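PDB 6EVG: multi-copper Oxidase CueO from Ochrobactrum, which is a laccase-like multicopper oxidase that acts on lignin model compounds and lignosulfonate, probably using molecular oxygen as electron acceptor. Local coordinates for residues E74-V80 and W115-I121; F233-D239 and T282-Y287; H434-G440 and F486-V492. All blocks are in the same frame, centred on the assembly; numbering follows the deposited sequence.

Contact 1: residues E74-V80 and W115-I121; sequences ETVTLSV and WKPEVKI
Val76 and Val119 face each other as an antiparallel hydrogen-bonded pair. Val119 N gives its hydrogen to Val76 O at 2.8 Å, and Val76 N returns one to Val119 O. One end of the ladder is closed by Ile121 N, bonded to Glu74 O. At the other end Val80 and Trp115 bond both ways through their backbones. Leu78 N meets Pro117 O at 2.9 Å, almost head-on to the carbonyl. Pro117 has no N-H to offer in return. Instead Pro117 CD lies 3.2 Å from Leu78 O, which also takes a CA-H...O contact from Lys116. This is where the strand 114-120 is interrupted. Strand 114-120 is the edge strand of a sheet in the first cupredoxin-type beta domain of the multicopper oxidase, and 75-82 lies next to it, paired on its other side with 36-46. One face of the ladder carries Thr75, Thr77, Glu118 and Lys120. There Thr77 and Glu118 lie side by side, and Thr77 OG1 touches Glu118 CG at 3.6 Å. Thr75 OG1 lies against the CG of Lys120, whose chain bends at chi3 (-71°), keeping CE near the hydroxyl before its end leads away. The other face carries Val76, Val80, Trp115 and Val119. Val80 CG2 sits 3.8 Å from Trp115 CE3. Pro117 CD lies over the centre of one face of the indole. Leu78 CD1 reaches Val119 CG2 at 4.1 Å. Trp92 continues this layer, its ring meeting that of Trp115 with the planes nearly parallel, and Leu70 packs on Val76 and Ile121.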
loop_
_atom_site.group_PDB
_atom_site.type_symbol
_atom_site.label_atom_id
_atom_site.label_comp_id
_atom_site.label_asym_id
_atom_site.label_seq_id
_atom_site.Cartn_x
_atom_site.Cartn_y
_atom_site.Cartn_z
ATOM N N GLU A 74 -5.061 3.790 -22.001
ATOM C CA GLU A 74 -6.499 3.791 -22.146
ATOM C C GLU A 74 -7.191 4.812 -21.220
ATOM O O GLU A 74 -6.643 5.206 -20.197
ATOM C CB GLU A 74 -7.159 2.430 -22.073
ATOM C CG GLU A 74 -7.304 1.834 -20.720
ATOM C CD GLU A 74 -7.969 0.373 -20.606
ATOM O OE1 GLU A 74 -9.030 0.044 -21.306
ATOM O OE2 GLU A 74 -7.479 -0.436 -19.778
ATOM N N THR A 75 -8.403 5.154 -21.566
ATOM C CA THR A 75 -9.275 6.011 -20.733
ATOM C C THR A 75 -10.356 5.141 -20.112
ATOM O O THR A 75 -11.019 4.356 -20.800
ATOM C CB THR A 75 -9.950 7.131 -21.549
ATOM O OG1 THR A 75 -8.948 7.901 -22.184
ATOM C CG2 THR A 75 -10.775 8.077 -20.653
ATOM N N VAL A 76 -10.529 5.272 -18.797
ATOM C CA VAL A 76 -11.445 4.468 -18.017
ATOM C C VAL A 76 -12.259 5.351 -17.108
ATOM O O VAL A 76 -11.740 6.298 -16.498
ATOM C CB VAL A 76 -10.676 3.451 -17.145
ATOM C CG1 VAL A 76 -9.685 4.026 -16.163
ATOM C CG2 VAL A 76 -11.537 2.544 -16.303
ATOM N N THR A 77 -13.540 5.023 -16.973
ATOM C CA THR A 77 -14.393 5.621 -15.960
ATOM C C THR A 77 -14.345 4.729 -14.713
ATOM O O THR A 77 -14.760 3.554 -14.792
ATOM C CB THR A 77 -15.805 5.790 -16.423
ATOM O OG1 THR A 77 -15.813 6.650 -17.573
ATOM C CG2 THR A 77 -16.681 6.394 -15.324
ATOM N N LEU A 78 -13.844 5.261 -13.602
ATOM C CA LEU A 78 -13.833 4.540 -12.322
ATOM C C LEU A 78 -15.103 4.932 -11.587
ATOM O O LEU A 78 -15.177 5.985 -10.965
ATOM C CB LEU A 78 -12.564 4.878 -11.534
ATOM C CG LEU A 78 -11.254 4.462 -12.207
ATOM C CD1 LEU A 78 -10.047 5.006 -11.473
ATOM C CD2 LEU A 78 -11.133 2.949 -12.357
ATOM N N SER A 79 -16.133 4.099 -11.753
ATOM C CA SER A 79 -17.474 4.395 -11.269
ATOM C C SER A 79 -17.623 3.871 -9.868
ATOM O O SER A 79 -17.841 2.653 -9.673
ATOM C CB SER A 79 -18.517 3.791 -12.176
ATOM O OG SER A 79 -19.803 4.078 -11.738
ATOM N N VAL A 80 -17.529 4.749 -8.854
ATOM C CA VAL A 80 -17.532 4.377 -7.450
ATOM C C VAL A 80 -18.909 4.664 -6.867
ATOM O O VAL A 80 -19.403 5.791 -6.922
ATOM C CB VAL A 80 -16.468 5.127 -6.660
ATOM C CG1 VAL A 80 -16.439 4.651 -5.204
ATOM C CG2 VAL A 80 -15.082 4.962 -7.309
ATOM N N TRP A 115 -19.547 8.586 -7.520
ATOM C CA TRP A 115 -18.429 9.452 -7.970
ATOM C C TRP A 115 -17.796 8.718 -9.128
ATOM O O TRP A 115 -17.397 7.548 -8.962
ATOM C CB TRP A 115 -17.439 9.608 -6.802
ATOM C CG TRP A 115 -16.153 10.315 -7.100
ATOM C CD1 TRP A 115 -16.001 11.548 -7.558
ATOM C CD2 TRP A 115 -14.808 9.809 -6.826
ATOM N NE1 TRP A 115 -14.614 11.851 -7.641
ATOM C CE2 TRP A 115 -13.887 10.798 -7.153
ATOM C CE3 TRP A 115 -14.327 8.578 -6.365
ATOM C CZ2 TRP A 115 -12.473 10.595 -6.997
ATOM C CZ3 TRP A 115 -12.965 8.374 -6.217
ATOM C CH2 TRP A 115 -12.077 9.368 -6.510
ATOM N N LYS A 116 -17.697 9.372 -10.286
ATOM C CA LYS A 116 -17.315 8.669 -11.508
ATOM C C LYS A 116 -16.203 9.385 -12.268
ATOM O O LYS A 116 -16.381 9.861 -13.425
ATOM C CB LYS A 116 -18.534 8.492 -12.403
ATOM C CG LYS A 116 -19.695 7.804 -11.729
ATOM C CD LYS A 116 -20.877 7.559 -12.631
ATOM C CE LYS A 116 -22.020 6.870 -11.915
ATOM N NZ LYS A 116 -23.134 6.489 -12.821
ATOM N N PRO A 117 -15.036 9.573 -11.647
ATOM C CA PRO A 117 -13.918 10.212 -12.338
ATOM C C PRO A 117 -13.486 9.428 -13.590
ATOM O O PRO A 117 -13.480 8.182 -13.584
ATOM C CB PRO A 117 -12.810 10.221 -11.288
ATOM C CG PRO A 117 -13.153 9.068 -10.407
ATOM C CD PRO A 117 -14.654 9.068 -10.308
ATOM N N GLU A 118 -13.116 10.165 -14.616
ATOM C CA GLU A 118 -12.647 9.599 -15.863
ATOM C C GLU A 118 -11.152 9.832 -15.996
ATOM O O GLU A 118 -10.701 10.973 -16.009
ATOM C CB GLU A 118 -13.382 10.255 -17.027
ATOM C CG GLU A 118 -14.884 10.024 -16.955
ATOM C CD GLU A 118 -15.692 10.737 -18.009
ATOM O OE1 GLU A 118 -15.116 11.362 -18.929
ATOM O OE2 GLU A 118 -16.949 10.585 -17.929
ATOM N N VAL A 119 -10.401 8.756 -16.059
ATOM C CA VAL A 119 -8.919 8.788 -16.032
ATOM C C VAL A 119 -8.341 8.314 -17.324
ATOM O O VAL A 119 -8.724 7.275 -17.842
ATOM C CB VAL A 119 -8.379 7.923 -14.853
ATOM C CG1 VAL A 119 -6.885 7.831 -14.903
ATOM C CG2 VAL A 119 -8.947 8.407 -13.524
ATOM N N LYS A 120 -7.327 9.019 -17.786
ATOM C CA LYS A 120 -6.545 8.640 -18.941
ATOM C C LYS A 120 -5.195 8.179 -18.434
ATOM O O LYS A 120 -4.400 8.992 -17.920
ATOM C CB LYS A 120 -6.438 9.829 -19.893
ATOM C CG LYS A 120 -5.777 9.449 -21.209
ATOM C CD LYS A 120 -5.581 10.635 -22.162
ATOM C CE LYS A 120 -6.820 11.153 -22.755
ATOM N NZ LYS A 120 -6.550 12.244 -23.721
ATOM N N ILE A 121 -4.924 6.901 -18.534
ATOM C CA ILE A 121 -3.719 6.292 -17.926
ATOM C C ILE A 121 -2.479 6.564 -18.767
ATOM O O ILE A 121 -2.473 6.278 -19.956
ATOM C CB ILE A 121 -3.942 4.784 -17.779
ATOM C CG1 ILE A 121 -5.214 4.437 -16.968
ATOM C CG2 ILE A 121 -2.705 4.135 -17.199
ATOM C CD1 ILE A 121 -5.218 4.832 -15.539
#

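Contact 2: residues F233-D239 and T282-Y287; sequences FHVRLSD and TDLLTY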
loop_
_atom_site.group_PDB
_atom_site.type_symbol
_atom_site.label_atom_id
_atom_site.label_comp_id
_atom_site.label_asym_id
_atom_site.label_seq_id
_atom_site.Cartn_x
_atom_site.Cartn_y
_atom_site.Cartn_z
ATOM N N PHE A 233 5.636 -6.031 7.934
ATOM C CA PHE A 233 5.953 -7.416 7.685
ATOM C C PHE A 233 7.400 -7.524 7.270
ATOM O O PHE A 233 7.939 -6.644 6.607
ATOM C CB PHE A 233 5.018 -8.015 6.612
ATOM C CG PHE A 233 3.604 -8.120 7.075
ATOM C CD1 PHE A 233 3.153 -9.156 7.833
ATOM C CD2 PHE A 233 2.679 -7.102 6.763
ATOM C CE1 PHE A 233 1.852 -9.248 8.280
ATOM C CE2 PHE A 233 1.389 -7.155 7.254
ATOM C CZ PHE A 233 0.964 -8.222 7.988
ATOM N N HIS A 234 8.054 -8.650 7.651
ATOM C CA HIS A 234 9.456 -8.870 7.330
ATOM C C HIS A 234 9.488 -10.340 6.863
ATOM O O HIS A 234 9.634 -11.240 7.710
ATOM C CB HIS A 234 10.352 -8.623 8.550
ATOM C CG HIS A 234 10.154 -7.304 9.210
ATOM N ND1 HIS A 234 10.700 -6.125 8.731
ATOM C CD2 HIS A 234 9.453 -6.990 10.320
ATOM C CE1 HIS A 234 10.328 -5.132 9.543
ATOM N NE2 HIS A 234 9.581 -5.638 10.521
ATOM N N VAL A 235 9.295 -10.556 5.571
ATOM C CA VAL A 235 8.880 -11.862 5.088
ATOM C C VAL A 235 10.010 -12.673 4.502
ATOM O O VAL A 235 10.857 -12.148 3.772
ATOM C CB VAL A 235 7.695 -11.787 4.087
ATOM C CG1 VAL A 235 6.511 -11.061 4.680
ATOM C CG2 VAL A 235 8.073 -11.198 2.790
ATOM N N ARG A 236 9.991 -13.961 4.784
ATOM C CA ARG A 236 10.903 -14.922 4.150
ATOM C C ARG A 236 10.100 -16.161 3.814
ATOM O O ARG A 236 9.021 -16.390 4.364
ATOM C CB ARG A 236 12.112 -15.297 5.064
ATOM C CG ARG A 236 11.711 -16.076 6.302
ATOM C CD ARG A 236 12.900 -16.793 6.909
ATOM N NE ARG A 236 12.574 -17.464 8.136
ATOM C CZ ARG A 236 13.159 -18.544 8.602
ATOM N NH1 ARG A 236 14.033 -19.216 7.882
ATOM N NH2 ARG A 236 12.752 -19.038 9.767
ATOM N N LEU A 237 10.731 -17.047 3.022
ATOM C CA LEU A 237 10.244 -18.415 2.925
ATOM C C LEU A 237 10.976 -19.299 3.935
ATOM O O LEU A 237 12.089 -18.990 4.367
ATOM C CB LEU A 237 10.440 -18.958 1.492
ATOM C CG LEU A 237 9.450 -18.335 0.479
ATOM C CD1 LEU A 237 9.670 -18.485 -0.984
ATOM C CD2 LEU A 237 8.001 -18.592 0.762
ATOM N N SER A 238 10.300 -20.334 4.394
ATOM C CA SER A 238 10.777 -21.164 5.494
ATOM C C SER A 238 12.087 -21.900 5.136
ATOM O O SER A 238 12.790 -22.318 6.087
ATOM C CB SER A 238 9.708 -22.120 5.956
ATOM O OG SER A 238 9.251 -22.930 4.930
ATOM N N ASP A 239 12.385 -22.114 3.869
ATOM C CA ASP A 239 13.659 -22.676 3.447
ATOM C C ASP A 239 14.606 -21.619 2.923
ATOM O O ASP A 239 15.639 -21.958 2.294
ATOM C CB ASP A 239 13.456 -23.800 2.452
ATOM C CG ASP A 239 12.855 -23.370 1.182
ATOM O OD1 ASP A 239 12.628 -22.160 0.898
ATOM O OD2 ASP A 239 12.540 -24.327 0.408
ATOM N N THR A 282 6.602 -24.898 0.919
ATOM C CA THR A 282 7.326 -23.952 1.732
ATOM C C THR A 282 6.350 -22.969 2.304
ATOM O O THR A 282 5.321 -22.675 1.688
ATOM C CB THR A 282 8.451 -23.239 0.971
ATOM O OG1 THR A 282 9.215 -22.407 1.850
ATOM C CG2 THR A 282 7.980 -22.472 -0.192
ATOM N N ASP A 283 6.678 -22.459 3.493
ATOM C CA ASP A 283 5.800 -21.489 4.182
ATOM C C ASP A 283 6.345 -20.078 4.062
ATOM O O ASP A 283 7.540 -19.852 4.152
ATOM C CB ASP A 283 5.675 -21.867 5.663
ATOM C CG ASP A 283 4.987 -23.211 5.857
ATOM O OD1 ASP A 283 4.067 -23.542 5.138
ATOM O OD2 ASP A 283 5.418 -23.964 6.754
ATOM N N LEU A 284 5.441 -19.117 3.898
ATOM C CA LEU A 284 5.780 -17.689 4.018
ATOM C C LEU A 284 5.627 -17.300 5.464
ATOM O O LEU A 284 4.585 -17.562 6.079
ATOM C CB LEU A 284 4.836 -16.858 3.131
ATOM C CG LEU A 284 5.197 -15.396 2.976
ATOM C CD1 LEU A 284 6.445 -15.183 2.128
ATOM C CD2 LEU A 284 4.022 -14.613 2.355
ATOM N N LEU A 285 6.695 -16.718 6.013
ATOM C CA LEU A 285 6.821 -16.348 7.406
ATOM C C LEU A 285 7.108 -14.869 7.547
ATOM O O LEU A 285 7.670 -14.262 6.617
ATOM C CB LEU A 285 7.996 -17.078 8.089
ATOM C CG LEU A 285 7.975 -18.624 7.910
ATOM C CD1 LEU A 285 9.234 -19.203 8.582
ATOM C CD2 LEU A 285 6.774 -19.247 8.541
ATOM N N THR A 286 6.765 -14.266 8.690
ATOM C CA THR A 286 7.200 -12.908 9.000
ATOM C C THR A 286 7.747 -12.828 10.418
ATOM O O THR A 286 7.175 -13.420 11.336
ATOM C CB THR A 286 6.026 -11.878 8.894
ATOM O OG1 THR A 286 6.533 -10.550 9.170
ATOM C CG2 THR A 286 4.817 -12.220 9.733
ATOM N N TYR A 287 8.749 -11.982 10.628
ATOM C CA TYR A 287 9.061 -11.642 12.023
ATOM C C TYR A 287 7.789 -11.043 12.651
ATOM O O TYR A 287 7.028 -10.304 12.012
ATOM C CB TYR A 287 10.169 -10.610 12.150
ATOM C CG TYR A 287 11.580 -11.083 11.831
ATOM C CD1 TYR A 287 12.080 -12.284 12.291
ATOM C CD2 TYR A 287 12.445 -10.249 11.200
ATOM C CE1 TYR A 287 13.371 -12.663 12.084
ATOM C CE2 TYR A 287 13.796 -10.599 10.970
ATOM C CZ TYR A 287 14.232 -11.834 11.421
ATOM O OH TYR A 287 15.541 -12.193 11.203
#
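Thr286 OG1 receives the backbone N-H of His234 at 2.9 Å, and the bond is nearly straight (175°). The hydroxyl stands opposite the backbone N of its own residue (chi1 -178°), which also lets it donate to Tyr287 O. With an alanine here, His234 N would probably lose its acceptor and a gap would open beside Phe233, whose ring edge meets Thr286 CG2. Ser238 mirrors this use of a hydroxyl at the other end. Its OG is folded back between N and C (chi1 57°) and accepts Asp283 N at 3.0 Å. Between them Arg236 and Leu285 form the hydrogen-bonded pair of this antiparallel ladder. Leu285 CD1 lies obliquely against the guanidinium of Arg236, 3.7 Å from NH2. Arg236 NE forms a salt bridge with Asp295. On the opposite face Leu284 CD1 lies 4.0 Å from Leu237 CD2 and also touches Val235 CB. His234 CB rests on Tyr287 CD2, their side chains crossing at about a right angle. At each end of this ladder in the second cupredoxin-type domain, one hydroxyl accepts a backbone N-H beside a normal backbone bond (Tyr287 N to His234 O; Ser238 N to Asp283 O), so side chain and main chain share the hold.

Contact 3: residues H434-G440 and F486-V492; sequences HPFHIHG and FMFHCHV. With CU (copper (II) ion), chain B; EDO (1,2-ethanediol), chain C.
His434 and Cys490 bind the same copper ion, through His434 ND1 at 2.0 Å and Cys490 SG at 2.2 Å. SG lies in the ring plane of His434, whose NE2 is hydrogen-bonded to Glu339, and His495 supplies the third ligand. These residues fit the type 1 copper site of laccases. The sulfur, probably a thiolate, also accepts a hydrogen bond from Val492 N. Backbone bonds join His437 and His489 in both directions, and His439 N gives to Met487 O at 2.8 Å. His439 NE2 and His489 NE2 share a hydrogen bond of 2.8 Å, with either able to donate. The rings meet rim to rim, their planes at 70°. His489 ND1 donates to Cys490 O from above the carbonyl plane. With His91, His93 and His133 close by, His437, His439, His489 and His491 probably correspond to the histidines that hold the trinuclear copper centre in multicopper oxidases. Ethanediol, probably from the crystallisation liquor, takes the ND1 hydrogen of His439. Gly440 CA sits over the centre of the Phe486 ring, 3.4 Å from its centroid; a side chain there would clash. Met487 CB covers one face of His439. Phe436 CE1 touches Phe488 CD2 at 4.1 Å. The strands 434-438 and 486-490 run antiparallel between strands 463-466 and 501-506. Strand 422-428 packs against Phe436 and Ile438, and helix 493-497 follows Val492 and carries His495.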
loop_
_atom_site.group_PDB
_atom_site.type_symbol
_atom_site.label_atom_id
_atom_site.label_comp_id
_atom_site.label_asym_id
_atom_site.label_seq_id
_atom_site.Cartn_x
_atom_site.Cartn_y
_atom_site.Cartn_z
ATOM N N HIS A 434 8.281 4.984 10.845
ATOM C CA HIS A 434 6.996 5.437 10.257
ATOM C C HIS A 434 7.034 5.274 8.770
ATOM O O HIS A 434 7.997 5.685 8.122
ATOM C CB HIS A 434 6.718 6.923 10.573
ATOM C CG HIS A 434 6.580 7.226 12.035
ATOM N ND1 HIS A 434 5.361 7.336 12.685
ATOM C CD2 HIS A 434 7.540 7.429 12.989
ATOM C CE1 HIS A 434 5.585 7.576 13.957
ATOM N NE2 HIS A 434 6.885 7.620 14.176
ATOM N N PRO A 435 5.960 4.712 8.161
ATOM C CA PRO A 435 5.876 4.670 6.671
ATOM C C PRO A 435 5.372 6.007 6.119
ATOM O O PRO A 435 4.270 6.407 6.312
ATOM C CB PRO A 435 4.892 3.537 6.464
ATOM C CG PRO A 435 3.988 3.566 7.664
ATOM C CD PRO A 435 4.872 4.018 8.827
ATOM N N PHE A 436 6.215 6.665 5.354
ATOM C CA PHE A 436 5.875 7.891 4.648
ATOM C C PHE A 436 5.132 7.576 3.361
ATOM O O PHE A 436 5.627 6.783 2.574
ATOM C CB PHE A 436 7.175 8.610 4.296
ATOM C CG PHE A 436 7.008 9.830 3.442
ATOM C CD1 PHE A 436 6.625 11.034 4.016
ATOM C CD2 PHE A 436 7.264 9.828 2.097
ATOM C CE1 PHE A 436 6.517 12.166 3.217
ATOM C CE2 PHE A 436 7.151 10.926 1.315
ATOM C CZ PHE A 436 6.736 12.131 1.888
ATOM N N HIS A 437 4.022 8.281 3.090
ATOM C CA HIS A 437 3.366 8.202 1.787
ATOM C C HIS A 437 3.032 9.603 1.314
ATOM O O HIS A 437 2.540 10.434 2.086
ATOM C CB HIS A 437 2.072 7.330 1.847
ATOM C CG HIS A 437 1.236 7.340 0.588
ATOM N ND1 HIS A 437 1.787 7.079 -0.667
ATOM C CD2 HIS A 437 -0.091 7.532 0.381
ATOM C CE1 HIS A 437 0.800 7.162 -1.578
ATOM N NE2 HIS A 437 -0.335 7.410 -0.970
ATOM N N ILE A 438 3.344 9.860 0.041
ATOM C CA ILE A 438 2.938 11.106 -0.625
ATOM C C ILE A 438 1.957 10.780 -1.739
ATOM O O ILE A 438 2.187 9.888 -2.557
ATOM C CB ILE A 438 4.165 11.902 -1.101
ATOM C CG1 ILE A 438 3.728 13.279 -1.628
ATOM C CG2 ILE A 438 5.022 11.173 -2.104
ATOM C CD1 ILE A 438 4.867 14.311 -1.668
ATOM N N HIS A 439 0.850 11.512 -1.761
ATOM C CA HIS A 439 -0.125 11.463 -2.844
ATOM C C HIS A 439 0.303 12.404 -3.979
ATOM O O HIS A 439 0.736 13.517 -3.697
ATOM C CB HIS A 439 -1.511 11.895 -2.399
ATOM C CG HIS A 439 -2.087 11.173 -1.240
ATOM N ND1 HIS A 439 -3.452 11.053 -1.094
ATOM C CD2 HIS A 439 -1.553 10.514 -0.192
ATOM C CE1 HIS A 439 -3.705 10.388 0.015
ATOM N NE2 HIS A 439 -2.562 10.042 0.583
ATOM N N GLY A 440 0.112 11.972 -5.221
ATOM C CA GLY A 440 0.296 12.918 -6.319
ATOM C C GLY A 440 1.702 13.268 -6.714
ATOM O O GLY A 440 1.916 14.180 -7.495
ATOM N N PHE A 486 -3.166 17.774 -2.643
ATOM C CA PHE A 486 -2.574 16.448 -2.373
ATOM C C PHE A 486 -2.099 16.415 -0.932
ATOM O O PHE A 486 -2.112 17.447 -0.232
ATOM C CB PHE A 486 -1.458 16.167 -3.380
ATOM C CG PHE A 486 -1.898 15.653 -4.735
ATOM C CD1 PHE A 486 -2.790 14.623 -4.870
ATOM C CD2 PHE A 486 -1.338 16.186 -5.903
ATOM C CE1 PHE A 486 -3.103 14.102 -6.136
ATOM C CE2 PHE A 486 -1.681 15.708 -7.146
ATOM C CZ PHE A 486 -2.569 14.639 -7.257
ATOM N N MET A 487 -1.789 15.252 -0.438
ATOM C CA MET A 487 -1.445 15.048 0.949
ATOM C C MET A 487 -0.178 14.246 1.072
ATOM O O MET A 487 0.165 13.489 0.171
ATOM C CB MET A 487 -2.584 14.372 1.687
ATOM C CG MET A 487 -3.868 15.264 1.479
ATOM S SD MET A 487 -5.294 14.661 2.291
ATOM C CE MET A 487 -5.129 15.500 3.732
ATOM N N PHE A 488 0.473 14.368 2.220
ATOM C CA PHE A 488 1.560 13.488 2.622
ATOM C C PHE A 488 1.383 13.173 4.076
ATOM O O PHE A 488 0.934 14.027 4.857
ATOM C CB PHE A 488 2.929 14.044 2.234
ATOM C CG PHE A 488 3.297 15.368 2.857
ATOM C CD1 PHE A 488 2.870 16.541 2.286
ATOM C CD2 PHE A 488 4.166 15.487 3.945
ATOM C CE1 PHE A 488 3.281 17.808 2.783
ATOM C CE2 PHE A 488 4.558 16.727 4.447
ATOM C CZ PHE A 488 4.114 17.887 3.853
ATOM N N HIS A 489 1.763 11.958 4.495
ATOM C CA HIS A 489 1.385 11.511 5.818
ATOM C C HIS A 489 2.131 10.241 6.192
ATOM O O HIS A 489 2.700 9.570 5.352
ATOM C CB HIS A 489 -0.157 11.294 5.914
ATOM C CG HIS A 489 -0.713 10.348 4.895
ATOM N ND1 HIS A 489 -0.877 9.010 5.155
ATOM C CD2 HIS A 489 -1.165 10.536 3.639
ATOM C CE1 HIS A 489 -1.411 8.431 4.078
ATOM N NE2 HIS A 489 -1.553 9.327 3.124
ATOM N N CYS A 490 1.970 9.885 7.465
ATOM C CA CYS A 490 2.317 8.553 7.941
ATOM C C CYS A 490 1.206 7.613 7.522
ATOM O O CYS A 490 0.023 7.939 7.612
ATOM C CB CYS A 490 2.503 8.548 9.432
ATOM S SG CYS A 490 2.973 6.917 10.044
ATOM N N HIS A 491 1.590 6.401 7.090
ATOM C CA HIS A 491 0.666 5.351 6.719
ATOM C C HIS A 491 0.337 4.349 7.845
ATOM O O HIS A 491 -0.357 3.373 7.573
ATOM C CB HIS A 491 1.099 4.641 5.407
ATOM C CG HIS A 491 -0.022 4.291 4.480
ATOM N ND1 HIS A 491 -0.950 3.315 4.699
ATOM C CD2 HIS A 491 -0.381 4.892 3.304
ATOM C CE1 HIS A 491 -1.847 3.338 3.677
ATOM N NE2 HIS A 491 -1.501 4.271 2.812
ATOM N N VAL A 492 0.783 4.644 9.090
ATOM C CA VAL A 492 0.163 4.039 10.258
ATOM C C VAL A 492 -1.156 4.776 10.439
ATOM O O VAL A 492 -1.163 5.960 10.692
ATOM C CB VAL A 492 1.076 4.139 11.514
ATOM C CG1 VAL A 492 0.330 3.742 12.760
ATOM C CG2 VAL A 492 2.276 3.253 11.331
HETATM CU CU CU B . 3.465 7.079 12.137
HETATM C C1 EDO C . -5.880 13.216 -2.946
HETATM O O1 EDO C . -4.702 12.427 -3.152
HETATM C C2 EDO C . -6.348 13.357 -1.554
HETATM O O2 EDO C . -6.388 12.086 -0.886
#

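All three contacts are antiparallel strand pairs, and they follow in series along the chain. Contact 3 alone holds the copper. Contact 1 and contact 3 have centres 23 Å apart, with nearest atoms about 10 Å apart. Trp92, which packs on contact 1, lies on strand 91-93 between His91 and His93, whose rings stack on His439 and His437 of contact 3. Contact 2 is also about 10 Å from contact 3 at the nearest atoms, with centres 27 Å apart. Contacts 1 and 2 are farther apart, 37 Å between centres, on opposite sides of the chain's centre. Neither contact 1 nor contact 2 touches contact 3, which holds two of the copper's ligands.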